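Local coordinates for chorismatase (Streptomyces hygroscopicus, PDB 4BPS), which hydrolyses chorismate to a dihydroxycyclohexadiene carboxylic acid and pyruvate, a step in the biosynthesis of the immunosuppressants FK506 and FK520, at residues Pro20-Glu25 / Phe72-His77; Gly40-Gly45 / Tyr98-Val103; Pro132-Thr137 / Cys191-Ala196; Leu296-Arg301 / Val323-Thr328. All coordinates share one frame; numbering follows the deposited sequence.

Interaction 1: Pro20-Glu25 / Phe72-His77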
loop_
_atom_site.group_PDB
_atom_site.type_symbol
_atom_site.label_atom_id
_atom_site.label_comp_id
_atom_site.label_asym_id
_atom_site.label_seq_id
_atom_site.Cartn_x
_atom_site.Cartn_y
_atom_site.Cartn_z
ATOM N N PRO A 20 4.294 -12.001 7.054
ATOM C CA PRO A 20 3.299 -11.016 7.500
ATOM C C PRO A 20 1.920 -11.277 6.951
ATOM O O PRO A 20 1.763 -11.793 5.833
ATOM C CB PRO A 20 3.851 -9.687 6.979
ATOM C CG PRO A 20 5.352 -9.944 6.851
ATOM C CD PRO A 20 5.442 -11.367 6.383
ATOM N N TYR A 21 0.916 -10.906 7.733
ATOM C CA TYR A 21 -0.466 -11.054 7.315
ATOM C C TYR A 21 -1.301 -9.991 8.010
ATOM O O TYR A 21 -0.868 -9.347 8.965
ATOM C CB TYR A 21 -1.000 -12.464 7.611
ATOM C CG TYR A 21 -0.988 -12.887 9.062
ATOM C CD1 TYR A 21 0.170 -13.411 9.652
ATOM C CD2 TYR A 21 -2.122 -12.806 9.833
ATOM C CE1 TYR A 21 0.189 -13.839 10.975
ATOM C CE2 TYR A 21 -2.125 -13.240 11.154
ATOM C CZ TYR A 21 -0.961 -13.785 11.719
ATOM O OH TYR A 21 -0.944 -14.232 13.022
ATOM N N CYS A 22 -2.508 -9.807 7.503
ATOM C CA CYS A 22 -3.347 -8.698 7.882
ATOM C C CYS A 22 -4.649 -9.135 8.578
ATOM O O CYS A 22 -5.196 -10.228 8.293
ATOM C CB CYS A 22 -3.685 -7.924 6.574
ATOM S SG CYS A 22 -4.421 -6.306 6.781
ATOM N N ARG A 23 -5.140 -8.265 9.454
ATOM C CA ARG A 23 -6.498 -8.352 9.986
ATOM C C ARG A 23 -7.129 -6.976 9.941
ATOM O O ARG A 23 -6.427 -5.978 10.075
ATOM C CB ARG A 23 -6.494 -8.800 11.456
ATOM C CG ARG A 23 -5.977 -10.204 11.711
ATOM C CD ARG A 23 -6.989 -11.263 11.344
ATOM N NE ARG A 23 -6.515 -12.597 11.712
ATOM C CZ ARG A 23 -5.876 -13.439 10.904
ATOM N NH1 ARG A 23 -5.633 -13.126 9.636
ATOM N NH2 ARG A 23 -5.481 -14.620 11.365
ATOM N N PHE A 24 -8.451 -6.926 9.773
ATOM C CA PHE A 24 -9.201 -5.682 9.925
ATOM C C PHE A 24 -9.995 -5.781 11.218
ATOM O O PHE A 24 -10.685 -6.784 11.471
ATOM C CB PHE A 24 -10.173 -5.459 8.781
ATOM C CG PHE A 24 -9.536 -5.177 7.426
ATOM C CD1 PHE A 24 -8.172 -4.980 7.252
ATOM C CD2 PHE A 24 -10.364 -5.099 6.321
ATOM C CE1 PHE A 24 -7.640 -4.700 5.994
ATOM C CE2 PHE A 24 -9.855 -4.818 5.082
ATOM C CZ PHE A 24 -8.501 -4.617 4.903
ATOM N N GLU A 25 -9.866 -4.754 12.053
ATOM C CA GLU A 25 -10.501 -4.760 13.362
ATOM C C GLU A 25 -11.317 -3.487 13.548
ATOM O O GLU A 25 -11.094 -2.455 12.923
ATOM C CB GLU A 25 -9.458 -4.871 14.493
ATOM C CG GLU A 25 -8.470 -6.057 14.415
ATOM C CD GLU A 25 -9.079 -7.455 14.664
ATOM O OE1 GLU A 25 -10.231 -7.519 15.156
ATOM O OE2 GLU A 25 -8.401 -8.482 14.370
ATOM N N PHE A 72 -11.795 2.033 10.585
ATOM C CA PHE A 72 -11.433 0.692 11.037
ATOM C C PHE A 72 -9.930 0.671 11.225
ATOM O O PHE A 72 -9.224 1.597 10.791
ATOM C CB PHE A 72 -11.874 -0.402 10.025
ATOM C CG PHE A 72 -11.004 -0.473 8.806
ATOM C CD1 PHE A 72 -11.152 0.445 7.763
ATOM C CD2 PHE A 72 -10.026 -1.446 8.693
ATOM C CE1 PHE A 72 -10.325 0.369 6.647
ATOM C CE2 PHE A 72 -9.203 -1.525 7.594
ATOM C CZ PHE A 72 -9.355 -0.611 6.561
ATOM N N THR A 73 -9.421 -0.375 11.880
ATOM C CA THR A 73 -7.985 -0.534 12.074
ATOM C C THR A 73 -7.450 -1.670 11.215
ATOM O O THR A 73 -7.969 -2.804 11.213
ATOM C CB THR A 73 -7.654 -0.810 13.546
ATOM O OG1 THR A 73 -8.200 0.251 14.324
ATOM C CG2 THR A 73 -6.150 -0.853 13.807
ATOM N N GLU A 74 -6.421 -1.337 10.451
ATOM C CA GLU A 74 -5.671 -2.301 9.653
ATOM C C GLU A 74 -4.498 -2.771 10.513
ATOM O O GLU A 74 -3.623 -1.976 10.854
ATOM C CB GLU A 74 -5.176 -1.594 8.391
ATOM C CG GLU A 74 -4.172 -2.347 7.544
ATOM C CD GLU A 74 -3.649 -1.501 6.401
ATOM O OE1 GLU A 74 -4.401 -0.634 5.884
ATOM O OE2 GLU A 74 -2.469 -1.686 6.004
ATOM N N VAL A 75 -4.485 -4.057 10.880
ATOM C CA VAL A 75 -3.491 -4.593 11.800
ATOM C C VAL A 75 -2.595 -5.582 11.054
ATOM O O VAL A 75 -3.089 -6.542 10.464
ATOM C CB VAL A 75 -4.146 -5.309 13.004
ATOM C CG1 VAL A 75 -3.081 -5.685 14.021
ATOM C CG2 VAL A 75 -5.246 -4.435 13.654
ATOM N N TRP A 76 -1.290 -5.337 11.101
ATOM C CA TRP A 76 -0.307 -6.251 10.529
ATOM C C TRP A 76 0.245 -7.151 11.625
ATOM O O TRP A 76 0.492 -6.715 12.762
ATOM C CB TRP A 76 0.780 -5.468 9.785
ATOM C CG TRP A 76 0.210 -5.003 8.497
ATOM C CD1 TRP A 76 -0.385 -3.803 8.245
ATOM C CD2 TRP A 76 0.051 -5.800 7.325
ATOM N NE1 TRP A 76 -0.890 -3.797 6.951
ATOM C CE2 TRP A 76 -0.635 -5.021 6.375
ATOM C CE3 TRP A 76 0.427 -7.102 6.985
ATOM C CZ2 TRP A 76 -0.939 -5.502 5.099
ATOM C CZ3 TRP A 76 0.130 -7.572 5.718
ATOM C CH2 TRP A 76 -0.544 -6.779 4.792
ATOM N N HIS A 77 0.428 -8.407 11.253
ATOM C CA HIS A 77 0.854 -9.486 12.135
ATOM C C HIS A 77 2.002 -10.256 11.495
ATOM O O HIS A 77 2.136 -10.278 10.261
ATOM C CB HIS A 77 -0.282 -10.500 12.289
ATOM C CG HIS A 77 -1.482 -9.993 13.018
ATOM N ND1 HIS A 77 -1.765 -10.377 14.308
ATOM C CD2 HIS A 77 -2.499 -9.177 12.634
ATOM C CE1 HIS A 77 -2.904 -9.813 14.692
ATOM N NE2 HIS A 77 -3.355 -9.068 13.701
HETATM O O HOH W 1 -5.683 -8.071 14.655
#
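Residues Y21-E25 run antiparallel to F72-H77, and the pairs Y21-H77, R23-V75 and E25-T73 each exchange two backbone hydrogen bonds. Y21 has CG between the backbone N and the carbonyl carbon (chi1 60°), laying its ring over H77 CB, 3.5 Å from the centroid in a CH-pi contact. The two rings are nearly parallel but overlap little. R23 runs roughly perpendicular to the same histidine, its CG 3.5 Å from H77 NE2. A water in the plane of the H77 ring bridges its NE2 and E25 OE2, while H77 ND1 is bonded to T37. A glycine in place of Y21 would probably uncover H77 CB and remove its aromatic lid. On the reverse face, CB and SG of C22 sit over the six-membered ring of W76, the sulfur 4.2 Å from its centroid. W76 NE1 is fixed by a bond of 2.8 Å to E74 OE2; the other oxygen of E74 is paired with K297. Farther along, the F72 edge meets the F24 face, centroids 4.8 Å apart. Strand 21-25 is outermost in its sheet; strand 38-44 pairs with the other side of 72-77, and M342 of strand 337-343 packs on C22 and W76.

Interaction 2: Gly40-Gly45 / Tyr98-Val103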
loop_
_atom_site.group_PDB
_atom_site.type_symbol
_atom_site.label_atom_id
_atom_site.label_comp_id
_atom_site.label_asym_id
_atom_site.label_seq_id
_atom_site.Cartn_x
_atom_site.Cartn_y
_atom_site.Cartn_z
ATOM N N GLY A 40 1.959 -4.046 13.974
ATOM C CA GLY A 40 1.679 -2.626 13.903
ATOM C C GLY A 40 0.269 -2.386 13.427
ATOM O O GLY A 40 -0.399 -3.320 12.976
ATOM N N LEU A 41 -0.165 -1.132 13.526
ATOM C CA LEU A 41 -1.566 -0.782 13.349
ATOM C C LEU A 41 -1.702 0.539 12.609
ATOM O O LEU A 41 -1.033 1.517 12.950
ATOM C CB LEU A 41 -2.241 -0.635 14.736
ATOM C CG LEU A 41 -2.182 -1.779 15.749
ATOM C CD1 LEU A 41 -0.996 -1.601 16.662
ATOM C CD2 LEU A 41 -3.455 -1.789 16.529
ATOM N N ILE A 42 -2.598 0.568 11.627
ATOM C CA ILE A 42 -2.931 1.792 10.900
ATOM C C ILE A 42 -4.422 2.044 11.071
ATOM O O ILE A 42 -5.249 1.219 10.669
ATOM C CB ILE A 42 -2.597 1.674 9.393
ATOM C CG1 ILE A 42 -1.117 1.307 9.195
ATOM C CG2 ILE A 42 -2.996 2.949 8.672
ATOM C CD1 ILE A 42 -0.126 2.338 9.721
ATOM N N GLU A 43 -4.745 3.172 11.696
ATOM C CA GLU A 43 -6.145 3.542 11.938
ATOM C C GLU A 43 -6.673 4.403 10.802
ATOM O O GLU A 43 -6.272 5.553 10.629
ATOM C CB GLU A 43 -6.267 4.290 13.267
ATOM C CG GLU A 43 -5.735 3.458 14.416
ATOM C CD GLU A 43 -5.808 4.157 15.740
ATOM O OE1 GLU A 43 -5.638 5.392 15.778
ATOM O OE2 GLU A 43 -6.017 3.467 16.755
ATOM N N HIS A 44 -7.561 3.836 9.987
ATOM C CA HIS A 44 -8.217 4.571 8.907
ATOM C C HIS A 44 -9.451 5.244 9.449
ATOM O O HIS A 44 -10.262 4.618 10.108
ATOM C CB HIS A 44 -8.635 3.594 7.806
ATOM C CG HIS A 44 -7.465 2.978 7.119
ATOM N ND1 HIS A 44 -6.750 3.636 6.139
ATOM C CD2 HIS A 44 -6.851 1.790 7.333
ATOM C CE1 HIS A 44 -5.744 2.858 5.771
ATOM N NE2 HIS A 44 -5.790 1.731 6.472
ATOM N N GLY A 45 -9.613 6.529 9.196
ATOM C CA GLY A 45 -10.738 7.238 9.769
ATOM C C GLY A 45 -10.752 8.685 9.308
ATOM O O GLY A 45 -10.223 9.011 8.235
ATOM N N TYR A 98 11.077 -10.452 9.598
ATOM C CA TYR A 98 10.331 -9.376 8.935
ATOM C C TYR A 98 10.302 -8.110 9.786
ATOM O O TYR A 98 10.461 -8.148 11.007
ATOM C CB TYR A 98 8.891 -9.811 8.600
ATOM C CG TYR A 98 8.860 -11.026 7.709
ATOM C CD1 TYR A 98 9.118 -10.915 6.335
ATOM C CD2 TYR A 98 8.612 -12.299 8.223
ATOM C CE1 TYR A 98 9.125 -12.058 5.522
ATOM C CE2 TYR A 98 8.622 -13.423 7.409
ATOM C CZ TYR A 98 8.860 -13.293 6.063
ATOM O OH TYR A 98 8.876 -14.392 5.220
ATOM N N LEU A 99 10.069 -6.984 9.116
ATOM C CA LEU A 99 10.065 -5.650 9.732
ATOM C C LEU A 99 8.823 -4.891 9.239
ATOM O O LEU A 99 8.486 -4.946 8.050
ATOM C CB LEU A 99 11.319 -4.909 9.282
ATOM C CG LEU A 99 11.511 -3.435 9.624
ATOM C CD1 LEU A 99 11.700 -3.291 11.097
ATOM C CD2 LEU A 99 12.727 -2.823 8.859
ATOM N N PHE A 100 8.163 -4.182 10.154
ATOM C CA PHE A 100 7.058 -3.268 9.846
ATOM C C PHE A 100 7.455 -1.881 10.322
ATOM O O PHE A 100 7.903 -1.743 11.449
ATOM C CB PHE A 100 5.791 -3.723 10.578
ATOM C CG PHE A 100 4.605 -2.818 10.386
ATOM C CD1 PHE A 100 3.824 -2.910 9.256
ATOM C CD2 PHE A 100 4.250 -1.889 11.346
ATOM C CE1 PHE A 100 2.707 -2.081 9.083
ATOM C CE2 PHE A 100 3.139 -1.065 11.166
ATOM C CZ PHE A 100 2.385 -1.164 10.034
ATOM N N GLY A 101 7.248 -0.863 9.488
ATOM C CA GLY A 101 7.542 0.507 9.884
ATOM C C GLY A 101 6.505 1.490 9.392
ATOM O O GLY A 101 5.811 1.263 8.385
ATOM N N VAL A 102 6.421 2.617 10.099
ATOM C CA VAL A 102 5.503 3.686 9.784
ATOM C C VAL A 102 6.193 5.018 10.051
ATOM O O VAL A 102 6.863 5.159 11.070
ATOM C CB VAL A 102 4.296 3.584 10.795
ATOM C CG1 VAL A 102 3.281 4.682 10.556
ATOM C CG2 VAL A 102 3.643 2.194 10.802
ATOM N N VAL A 103 6.018 5.985 9.152
ATOM C CA VAL A 103 6.668 7.281 9.287
ATOM C C VAL A 103 5.826 8.301 8.533
ATOM O O VAL A 103 5.148 7.961 7.563
ATOM C CB VAL A 103 8.111 7.228 8.728
ATOM C CG1 VAL A 103 8.164 6.765 7.265
ATOM C CG2 VAL A 103 8.839 8.552 8.908
#
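The ring of F100 touches G40 at an oblique angle, through its CE2 atom, which stands 3.5 Å from G40 CA; the methyl CD1 of I42 lies at the ring's edge, 4.3 Å from F100 CZ. Outside the two segments W76 meets this ring with its plane turned by about 25°, and V192 and L194 of strand 189-196 also pack on the phenylalanine. With CG opposite the backbone N (chi1 177°), F100 sends its ring out from strand 98-105 to the backbone of strand 38-44. A side chain at G40 would point at the ring, and a CB there would fall 2.1 Å from F100 CE2, so the close approach depends on the bare CA. Next along, I42 and V102 meet through methyl groups, I42 CD1 lying 3.9 Å from V102 CG2 in one of that valine's two conformers. The axes of the two strand segments come within 8.1 Å and are inclined by 35°, and no hydrogen bond passes between them. They belong to different sheets: G40 and I42 bond through their backbones to W76 and E74, whereas strand 98-105 pairs with 90-94 and 189-196. The chemistry is therefore purely apolar, a buried interface of aromatic carbon, methyl groups and one glycine CA, so that here the sheets meet by fit of shape, without directed bonds.

Interaction 3: Pro132-Thr137 / Cys191-Ala196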
loop_
_atom_site.group_PDB
_atom_site.type_symbol
_atom_site.label_atom_id
_atom_site.label_comp_id
_atom_site.label_asym_id
_atom_site.label_seq_id
_atom_site.Cartn_x
_atom_site.Cartn_y
_atom_site.Cartn_z
ATOM N N PRO A 132 16.695 -5.813 4.096
ATOM C CA PRO A 132 16.856 -5.009 2.881
ATOM C C PRO A 132 15.774 -5.229 1.823
ATOM O O PRO A 132 15.700 -4.422 0.900
ATOM C CB PRO A 132 18.215 -5.472 2.343
ATOM C CG PRO A 132 18.328 -6.884 2.837
ATOM C CD PRO A 132 17.747 -6.838 4.230
ATOM N N LEU A 133 14.979 -6.290 1.897
ATOM C CA LEU A 133 14.022 -6.593 0.832
ATOM C C LEU A 133 12.692 -5.964 1.159
ATOM O O LEU A 133 11.933 -6.490 1.970
ATOM C CB LEU A 133 13.872 -8.099 0.670
ATOM C CG LEU A 133 15.150 -8.867 0.324
ATOM C CD1 LEU A 133 14.800 -10.350 0.118
ATOM C CD2 LEU A 133 15.873 -8.327 -0.896
ATOM N N LEU A 134 12.384 -4.819 0.555
ATOM C CA LEU A 134 11.060 -4.253 0.774
ATOM C C LEU A 134 9.996 -5.145 0.134
ATOM O O LEU A 134 10.182 -5.645 -0.972
ATOM C CB LEU A 134 10.954 -2.845 0.186
ATOM C CG LEU A 134 11.685 -1.764 0.961
ATOM C CD1 LEU A 134 11.746 -0.497 0.104
ATOM C CD2 LEU A 134 10.954 -1.452 2.270
ATOM N N ALA A 135 8.894 -5.322 0.852
ATOM C CA ALA A 135 7.826 -6.237 0.461
ATOM C C ALA A 135 6.524 -5.546 0.084
ATOM O O ALA A 135 5.728 -6.112 -0.663
ATOM C CB ALA A 135 7.531 -7.212 1.599
ATOM N N ARG A 136 6.277 -4.366 0.651
ATOM C CA ARG A 136 5.019 -3.673 0.420
ATOM C C ARG A 136 5.191 -2.261 0.942
ATOM O O ARG A 136 5.762 -2.092 2.032
ATOM C CB ARG A 136 3.859 -4.362 1.156
ATOM C CG ARG A 136 2.594 -4.520 0.366
ATOM C CD ARG A 136 1.924 -3.207 -0.048
ATOM N NE ARG A 136 0.613 -3.430 -0.662
ATOM C CZ ARG A 136 -0.132 -2.428 -1.101
ATOM N NH1 ARG A 136 -1.326 -2.661 -1.624
ATOM N NH2 ARG A 136 0.335 -1.200 -1.030
ATOM N N THR A 137 4.733 -1.250 0.216
ATOM C CA THR A 137 4.714 0.105 0.720
ATOM C C THR A 137 3.325 0.701 0.531
ATOM O O THR A 137 2.587 0.319 -0.380
ATOM C CB THR A 137 5.744 1.017 -0.002
ATOM O OG1 THR A 137 5.408 1.124 -1.389
ATOM C CG2 THR A 137 7.159 0.504 0.171
ATOM N N CYS A 191 3.869 7.109 5.208
ATOM C CA CYS A 191 4.416 5.927 4.553
ATOM C C CYS A 191 4.429 4.746 5.524
ATOM O O CYS A 191 4.890 4.861 6.671
ATOM C CB CYS A 191 5.837 6.209 4.068
ATOM S SG CYS A 191 6.698 4.785 3.321
ATOM N N VAL A 192 3.879 3.623 5.056
ATOM C CA VAL A 192 3.876 2.375 5.801
ATOM C C VAL A 192 4.647 1.369 4.970
ATOM O O VAL A 192 4.502 1.359 3.750
ATOM C CB VAL A 192 2.415 1.886 6.016
ATOM C CG1 VAL A 192 2.358 0.599 6.822
ATOM C CG2 VAL A 192 1.557 2.972 6.639
ATOM N N PHE A 193 5.425 0.489 5.599
ATOM C CA PHE A 193 6.145 -0.503 4.813
ATOM C C PHE A 193 6.373 -1.800 5.574
ATOM O O PHE A 193 6.431 -1.824 6.825
ATOM C CB PHE A 193 7.497 0.041 4.298
ATOM C CG PHE A 193 8.468 0.373 5.395
ATOM C CD1 PHE A 193 8.426 1.617 6.022
ATOM C CD2 PHE A 193 9.417 -0.557 5.808
ATOM C CE1 PHE A 193 9.308 1.923 7.043
ATOM C CE2 PHE A 193 10.303 -0.255 6.825
ATOM C CZ PHE A 193 10.238 0.991 7.444
ATOM N N LEU A 194 6.473 -2.870 4.794
ATOM C CA LEU A 194 6.924 -4.172 5.257
ATOM C C LEU A 194 8.232 -4.506 4.547
ATOM O O LEU A 194 8.399 -4.186 3.366
ATOM C CB LEU A 194 5.899 -5.245 4.886
ATOM C CG LEU A 194 4.613 -5.241 5.704
ATOM C CD1 LEU A 194 3.530 -6.035 4.975
ATOM C CD2 LEU A 194 4.856 -5.833 7.094
ATOM N N ALA A 195 9.145 -5.167 5.258
ATOM C CA ALA A 195 10.424 -5.564 4.686
ATOM C C ALA A 195 10.836 -6.919 5.267
ATOM O O ALA A 195 10.348 -7.337 6.327
ATOM C CB ALA A 195 11.502 -4.533 4.979
ATOM N N ALA A 196 11.739 -7.591 4.557
ATOM C CA ALA A 196 12.216 -8.917 4.913
ATOM C C ALA A 196 13.722 -8.935 5.089
ATOM O O ALA A 196 14.473 -8.291 4.339
ATOM C CB ALA A 196 11.802 -9.929 3.843
#
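A classic beta bulge interrupts the antiparallel pairing of L133-T137 with F193-A196: A135 and R136 both face L194. The carbonyl oxygen of L194 takes a bond of 2.8 Å from A135 N and a weak one from R136 N, while R136 O receives the N-H of L194. L134 has CG opposite the carbonyl carbon (chi1 -74°), and its CD2 reaches F193 CD2, at 4.0 Å, and A195 CB. F193, by contrast, has CG between N and the carbonyl carbon (chi1 64°), so that CB stays near T137 CG2 while the ring leads off toward V122 of helix 112-129. A135 CB meets L194 CB at 4.2 Å, and L194 CD1 lies against R136 CB. The arginine leaves the contact with chi1 -136°, away from the staggered positions, and a bend at chi2; its buried guanidinium binds I242 O through NH1 and T180 through NH2, with W138 as cation-pi partner. The pair lies close to the ligand pocket, to which T180 belongs: nearest atoms of the T137 side chain and the bound 3-(2-carboxyethyl)benzoic acid are about 6 Å apart. R136 NH2 also turns back to T137 O, which lies in the guanidinium plane at 2.8 Å.

Interaction 4: Leu296-Arg301 / Val323-Thr328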
loop_
_atom_site.group_PDB
_atom_site.type_symbol
_atom_site.label_atom_id
_atom_site.label_comp_id
_atom_site.label_asym_id
_atom_site.label_seq_id
_atom_site.Cartn_x
_atom_site.Cartn_y
_atom_site.Cartn_z
ATOM N N LEU A 296 -9.196 -6.577 1.576
ATOM C CA LEU A 296 -9.233 -5.590 0.512
ATOM C C LEU A 296 -9.633 -4.224 1.025
ATOM O O LEU A 296 -10.546 -4.104 1.843
ATOM C CB LEU A 296 -10.199 -6.017 -0.588
ATOM C CG LEU A 296 -9.855 -7.354 -1.264
ATOM C CD1 LEU A 296 -10.722 -8.497 -0.750
ATOM C CD2 LEU A 296 -10.001 -7.223 -2.771
ATOM N N LYS A 297 -8.955 -3.208 0.509
ATOM C CA LYS A 297 -9.386 -1.825 0.666
ATOM C C LYS A 297 -9.771 -1.302 -0.706
ATOM O O LYS A 297 -9.025 -1.495 -1.677
ATOM C CB LYS A 297 -8.303 -0.962 1.312
ATOM C CG LYS A 297 -8.127 -1.340 2.796
ATOM C CD LYS A 297 -6.691 -1.340 3.265
ATOM C CE LYS A 297 -6.088 0.015 3.142
ATOM N NZ LYS A 297 -4.577 -0.053 3.258
ATOM N N VAL A 298 -10.930 -0.658 -0.763
ATOM C CA VAL A 298 -11.499 -0.144 -1.995
ATOM C C VAL A 298 -11.643 1.375 -1.809
ATOM O O VAL A 298 -12.448 1.815 -0.987
ATOM C CB VAL A 298 -12.867 -0.812 -2.292
ATOM C CG1 VAL A 298 -13.461 -0.234 -3.580
ATOM C CG2 VAL A 298 -12.715 -2.323 -2.400
ATOM N N TYR A 299 -10.821 2.131 -2.531
ATOM C CA TYR A 299 -10.805 3.577 -2.413
ATOM C C TYR A 299 -11.699 4.158 -3.477
ATOM O O TYR A 299 -11.576 3.775 -4.650
ATOM C CB TYR A 299 -9.387 4.077 -2.621
ATOM C CG TYR A 299 -8.328 3.435 -1.746
ATOM C CD1 TYR A 299 -8.190 3.782 -0.400
ATOM C CD2 TYR A 299 -7.417 2.509 -2.271
ATOM C CE1 TYR A 299 -7.182 3.235 0.390
ATOM C CE2 TYR A 299 -6.402 1.952 -1.495
ATOM C CZ TYR A 299 -6.290 2.329 -0.158
ATOM O OH TYR A 299 -5.293 1.841 0.646
ATOM N N VAL A 300 -12.609 5.054 -3.082
ATOM C CA VAL A 300 -13.616 5.583 -3.995
ATOM C C VAL A 300 -13.638 7.094 -3.889
ATOM O O VAL A 300 -13.787 7.654 -2.793
ATOM C CB VAL A 300 -15.023 5.032 -3.653
ATOM C CG1 VAL A 300 -16.051 5.528 -4.644
ATOM C CG2 VAL A 300 -15.004 3.477 -3.637
ATOM N N ARG A 301 -13.493 7.770 -5.032
ATOM C CA ARG A 301 -13.355 9.224 -5.042
ATOM C C ARG A 301 -14.619 9.968 -4.596
ATOM O O ARG A 301 -14.528 10.932 -3.818
ATOM C CB ARG A 301 -12.947 9.684 -6.447
ATOM C CG ARG A 301 -12.915 11.218 -6.616
ATOM C CD ARG A 301 -12.399 11.608 -7.996
ATOM N NE ARG A 301 -11.020 11.189 -8.214
ATOM C CZ ARG A 301 -9.952 11.874 -7.792
ATOM N NH1 ARG A 301 -10.084 13.044 -7.169
ATOM N NH2 ARG A 301 -8.736 11.354 -7.976
ATOM N N VAL A 323 -13.623 -6.633 3.385
ATOM C CA VAL A 323 -13.575 -5.561 2.399
ATOM C C VAL A 323 -13.933 -4.259 3.106
ATOM O O VAL A 323 -14.925 -4.204 3.824
ATOM C CB VAL A 323 -14.558 -5.832 1.225
ATOM C CG1 VAL A 323 -14.474 -4.737 0.205
ATOM C CG2 VAL A 323 -14.281 -7.174 0.542
ATOM N N ALA A 324 -13.079 -3.256 2.963
ATOM C CA ALA A 324 -13.317 -1.943 3.553
ATOM C C ALA A 324 -13.331 -0.899 2.457
ATOM O O ALA A 324 -12.357 -0.752 1.714
ATOM C CB ALA A 324 -12.216 -1.607 4.541
ATOM N N LEU A 325 -14.428 -0.153 2.361
ATOM C CA LEU A 325 -14.516 0.960 1.405
ATOM C C LEU A 325 -14.125 2.250 2.115
ATOM O O LEU A 325 -14.539 2.488 3.246
ATOM C CB LEU A 325 -15.919 1.072 0.795
ATOM C CG LEU A 325 -16.120 0.282 -0.512
ATOM C CD1 LEU A 325 -16.068 -1.212 -0.247
ATOM C CD2 LEU A 325 -17.412 0.660 -1.206
ATOM N N LEU A 326 -13.317 3.065 1.445
ATOM C CA LEU A 326 -12.802 4.320 1.991
ATOM C C LEU A 326 -13.044 5.417 0.956
ATOM O O LEU A 326 -12.664 5.261 -0.202
ATOM C CB LEU A 326 -11.311 4.185 2.299
ATOM C CG LEU A 326 -10.967 3.211 3.445
ATOM C CD1 LEU A 326 -9.468 2.896 3.440
ATOM C CD2 LEU A 326 -11.398 3.787 4.793
ATOM N N HIS A 327 -13.632 6.527 1.397
ATOM C CA HIS A 327 -13.954 7.643 0.536
ATOM C C HIS A 327 -12.759 8.587 0.493
ATOM O O HIS A 327 -12.523 9.313 1.481
ATOM C CB HIS A 327 -15.178 8.351 1.080
ATOM C CG HIS A 327 -15.521 9.578 0.323
ATOM N ND1 HIS A 327 -16.082 10.681 0.920
ATOM C CD2 HIS A 327 -15.339 9.889 -0.985
ATOM C CE1 HIS A 327 -16.255 11.615 0.002
ATOM N NE2 HIS A 327 -15.809 11.163 -1.158
ATOM N N THR A 328 -11.988 8.568 -0.593
ATOM C CA THR A 328 -10.783 9.380 -0.680
ATOM C C THR A 328 -10.330 9.450 -2.145
ATOM O O THR A 328 -10.762 8.663 -2.981
ATOM C CB THR A 328 -9.696 8.797 0.240
ATOM O OG1 THR A 328 -8.719 9.809 0.513
ATOM C CG2 THR A 328 -9.040 7.555 -0.371
#
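H327 extends its ring away from its backbone N (chi1 175°), alongside the end of strand 296-300, where V300 O lies at the ring edge, 3.3 Å from H327 CD2, and R301 O stands 3.0 Å from NE2. Y299 and L326 instead hold CG opposite the carbonyl carbon and run abreast, bringing Y299 CE1 within 3.8 Å of L326 CD1. T328 CG2 adds a second apolar neighbour for Y299, at CD1. On the reverse face V298 and L325 are likewise neighbours, with V298 CB 3.8 Å from L325 CD1, and V298 CG2 meets V323 CG1. The strands are parallel, joined by five backbone hydrogen bonds, the last from T328 N to V300 O. At H327 a leucine would probably leave T66, which binds ND1, without its partner and remove the ring edge from V300 O. Y299 OH is bonded to E340, and K297 forms salt bridges with E74 and E340; the side chains of Y299 and the proton acceptor E338 are about 4 Å apart at the nearest atoms. The pair forms a beta-alpha-beta unit with helix 306-314, which covers V298, V300 and L325; strand 337-343 pairs with the other edge of 296-300.

Overall arrangement
Interactions 1 and 2 cross along the chain, their segments alternating, and their centres are about 9 Å apart; they share the sheet in which strands 72-77 and 38-44 are neighbours. Interaction 2 reaches from there to the sheet of interaction 3, centres about 11 Å apart, where strands 98-105 and 189-196 pair. Interaction 4 comes last in sequence and belongs to a third sheet. It touches interaction 1, centres about 15 Å apart, through the E74-K297 salt bridge, yet its centre is about 22 Å from that of interaction 3, on the opposite side of the chain's centre. The sheets of interactions 3 and 4 supply strands near the ligand, while interactions 1 and 2 tie the first sheet to both, away from the pocket.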